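Local structure of 2,3-dihydroxybenzoate-AMP ligase (Mycobacterium smegmatis, 5KEI) at residues Ser434-Arg439 and Thr453-Asp458. The protein belongs to the ANL superfamily of AMP-binding (adenylate-forming) enzymes, built from a large N-terminal part and a smaller C-terminal domain. Residues are numbered along the deposited sequence; the frame is centred on the assembly and turned at random. Where two conformers were deposited one is given.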
ATOM      1  N   SER A 434       2.912   7.306 -10.831  1.00 34.65           N
ATOM      2  CA  SER A 434       1.950   7.356  -9.732  0.68 35.72           C
ATOM      3  C   SER A 434       0.514   7.627 -10.154  1.00 33.79           C
ATOM      4  O   SER A 434      -0.432   7.250  -9.458  1.00 30.87           O
ATOM      5  CB  SER A 434       2.371   8.431  -8.737  0.68 32.90           C
ATOM      6  OG  SER A 434       2.437   9.689  -9.389  0.68 31.25           O
ATOM      7  N   GLY A 435       0.354   8.320 -11.273  1.00 37.79           N
ATOM      8  CA  GLY A 435      -0.964   8.711 -11.726  1.00 36.37           C
ATOM      9  C   GLY A 435      -1.442   9.951 -10.996  1.00 38.07           C
ATOM     10  O   GLY A 435      -2.555  10.421 -11.229  1.00 32.98           O
ATOM     11  N   ASP A 436      -0.599  10.485 -10.111  1.00 39.87           N
ATOM     12  CA  ASP A 436      -0.933  11.709  -9.362  1.00 36.02           C
ATOM     13  C   ASP A 436      -0.475  12.966 -10.103  1.00 32.41           C
ATOM     14  O   ASP A 436       0.628  13.017 -10.636  1.00 35.68           O
ATOM     15  CB  ASP A 436      -0.304  11.683  -7.961  1.00 34.52           C
ATOM     16  CG  ASP A 436      -0.876  10.583  -7.081  1.00 35.20           C
ATOM     17  OD1 ASP A 436      -2.110  10.425  -7.046  1.00 38.68           O
ATOM     18  OD2 ASP A 436      -0.087   9.862  -6.434  1.00 40.11           O
ATOM     19  N   ARG A 437      -1.334  13.976 -10.133  1.00 36.93           N
ATOM     20  CA  ARG A 437      -0.988  15.271 -10.701  1.00 37.04           C
ATOM     21  C   ARG A 437      -0.489  16.135  -9.559  1.00 36.35           C
ATOM     22  O   ARG A 437      -1.198  16.312  -8.569  1.00 40.86           O
ATOM     23  CB  ARG A 437      -2.201  15.909 -11.393  1.00 38.41           C
ATOM     24  CG  ARG A 437      -1.873  17.001 -12.403  1.00 43.90           C
ATOM     25  CD  ARG A 437      -3.132  17.786 -12.805  1.00 48.02           C
ATOM     26  NE  ARG A 437      -4.284  16.933 -13.124  1.00 53.03           N
ATOM     27  CZ  ARG A 437      -5.536  17.197 -12.742  1.00 56.99           C
ATOM     28  NH1 ARG A 437      -5.784  18.287 -12.012  1.00 51.08           N
ATOM     29  NH2 ARG A 437      -6.539  16.378 -13.076  1.00 51.85           N
ATOM     30  N   VAL A 438       0.736  16.647  -9.671  1.00 32.48           N
ATOM     31  CA  VAL A 438       1.346  17.435  -8.594  1.00 34.62           C
ATOM     32  C   VAL A 438       2.153  18.609  -9.148  1.00 31.59           C
ATOM     33  O   VAL A 438       2.492  18.651 -10.324  1.00 35.67           O
ATOM     34  CB  VAL A 438       2.306  16.572  -7.698  1.00 36.97           C
ATOM     35  CG1 VAL A 438       1.616  15.314  -7.150  1.00 33.38           C
ATOM     36  CG2 VAL A 438       3.559  16.172  -8.477  1.00 34.97           C
ATOM     37  N   ARG A 439       2.474  19.561  -8.290  1.00 33.90           N
ATOM     38  CA  ARG A 439       3.478  20.555  -8.635  1.00 36.27           C
ATOM     39  C   ARG A 439       4.393  20.715  -7.442  1.00 36.15           C
ATOM     40  O   ARG A 439       3.963  20.526  -6.301  1.00 39.06           O
ATOM     41  CB  ARG A 439       2.846  21.892  -9.033  1.00 35.37           C
ATOM     42  CG  ARG A 439       2.014  22.530  -7.967  1.00 36.56           C
ATOM     43  CD  ARG A 439       1.234  23.690  -8.530  1.00 46.87           C
ATOM     44  NE  ARG A 439       0.476  24.372  -7.490  1.00 52.56           N
ATOM     45  CZ  ARG A 439      -0.074  25.575  -7.637  1.00 66.31           C
ATOM     46  NH1 ARG A 439       0.046  26.219  -8.794  1.00 73.37           N
ATOM     47  NH2 ARG A 439      -0.743  26.136  -6.633  1.00 54.55           N
ATOM     48  N   THR A 453      -2.651  18.104  -6.938  1.00 40.46           N
ATOM     49  CA  THR A 453      -3.714  18.878  -7.567  1.00 40.87           C
ATOM     50  C   THR A 453      -4.788  17.957  -8.131  1.00 40.24           C
ATOM     51  O   THR A 453      -5.885  18.399  -8.465  1.00 43.39           O
ATOM     52  CB  THR A 453      -3.160  19.781  -8.674  1.00 44.78           C
ATOM     53  OG1 THR A 453      -2.587  18.972  -9.704  1.00 45.73           O
ATOM     54  CG2 THR A 453      -2.083  20.709  -8.114  1.00 37.57           C
ATOM     55  N   GLY A 454      -4.469  16.670  -8.215  1.00 37.90           N
ATOM     56  CA  GLY A 454      -5.443  15.668  -8.600  1.00 36.96           C
ATOM     57  C   GLY A 454      -4.865  14.390  -9.181  1.00 40.28           C
ATOM     58  O   GLY A 454      -3.730  13.993  -8.884  1.00 36.38           O
ATOM     59  N   ARG A 455      -5.677  13.737 -10.009  1.00 44.34           N
ATOM     60  CA  ARG A 455      -5.291  12.528 -10.722  1.00 37.69           C
ATOM     61  C   ARG A 455      -5.124  12.830 -12.193  1.00 38.11           C
ATOM     62  O   ARG A 455      -5.834  13.668 -12.750  1.00 44.70           O
ATOM     63  CB  ARG A 455      -6.338  11.417 -10.537  1.00 40.16           C
ATOM     64  CG  ARG A 455      -6.550  10.963  -9.085  1.00 42.82           C
ATOM     65  CD  ARG A 455      -5.373  10.133  -8.566  1.00 40.11           C
ATOM     66  NE  ARG A 455      -5.286   8.839  -9.237  1.00 40.33           N
ATOM     67  CZ  ARG A 455      -4.223   8.043  -9.185  1.00 42.90           C
ATOM     68  NH1 ARG A 455      -4.238   6.885  -9.826  1.00 43.08           N
ATOM     69  NH2 ARG A 455      -3.142   8.399  -8.498  1.00 40.38           N
ATOM     70  N   ILE A 456      -4.181  12.154 -12.833  1.00 35.31           N
ATOM     71  CA  ILE A 456      -4.084  12.240 -14.271  1.00 36.51           C
ATOM     72  C   ILE A 456      -5.355  11.642 -14.864  1.00 36.45           C
ATOM     73  O   ILE A 456      -5.762  10.552 -14.473  1.00 41.06           O
ATOM     74  CB  ILE A 456      -2.848  11.522 -14.790  1.00 37.89           C
ATOM     75  CG1 ILE A 456      -1.591  12.243 -14.296  1.00 42.05           C
ATOM     76  CG2 ILE A 456      -2.857  11.472 -16.305  1.00 39.09           C
ATOM     77  CD1 ILE A 456      -1.495  13.690 -14.748  1.00 36.01           C
ATOM     78  N   LYS A 457      -6.005  12.370 -15.770  1.00 38.83           N
ATOM     79  CA  LYS A 457      -7.227  11.854 -16.404  1.00 49.59           C
ATOM     80  C   LYS A 457      -7.037  11.604 -17.901  1.00 43.00           C
ATOM     81  O   LYS A 457      -6.112  12.136 -18.524  1.00 38.46           O
ATOM     82  CB  LYS A 457      -8.419  12.803 -16.170  1.00 47.80           C
ATOM     83  CG  LYS A 457      -8.794  12.956 -14.699  1.00 51.71           C
ATOM     84  CD  LYS A 457     -10.096  13.703 -14.485  1.00 61.21           C
ATOM     85  CE  LYS A 457     -11.023  12.881 -13.573  1.00 71.29           C
ATOM     86  NZ  LYS A 457     -12.148  13.659 -12.961  1.00 71.46           N
ATOM     87  N   ASP A 458      -7.907  10.769 -18.459  1.00 42.71           N
ATOM     88  CA  ASP A 458      -7.898  10.494 -19.886  1.00 40.12           C
ATOM     89  C   ASP A 458      -9.335  10.230 -20.347  1.00 44.12           C
ATOM     90  O   ASP A 458      -9.854   9.108 -20.264  1.00 44.67           O
ATOM     91  CB  ASP A 458      -6.966   9.319 -20.188  1.00 41.57           C
ATOM     92  CG  ASP A 458      -6.744   9.108 -21.673  1.00 50.71           C
ATOM     93  OD1 ASP A 458      -7.263   9.924 -22.466  1.00 51.76           O
ATOM     94  OD2 ASP A 458      -6.039   8.133 -22.043  1.00 51.60           O
TER
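An antiparallel beta hairpin with a classic bulge pairs R437 with G454 and T453, and D436 with R455, where strand 450-455 forms the outer edge of a four-stranded antiparallel sheet and the chain runs on toward the C-terminal domain. T453 and G454 share R437 as their partner: its O takes a nearly straight bond from T453 N (2.8 Å) and a weak one from G454 N, while R437 N reaches G454 O at 2.7 Å. T453 OG1 adds a weak bond to R437 O and lies against R437 CD. Beyond the bulge, I456 N closes on G435 O (2.9 Å, 171° at the hydrogen). R437 runs out with CG anti to its backbone N (chi1 -160°) and bends at chi3, which lays the rim of one guanidinium face over G454 CA and R455 N and lets NH2 bond weakly to R455 O. On the D436 side, R455 folds back through chi2 and chi3, bringing its guanidinium over G435, whose O lies above one face, near its rim, without bonding to it. R455 NH2 bonds S434 O (3.1 Å) and makes a salt bridge to D436 OD1 at 2.7 Å, with that oxygen in the guanidinium plane but approached from above the carboxylate plane.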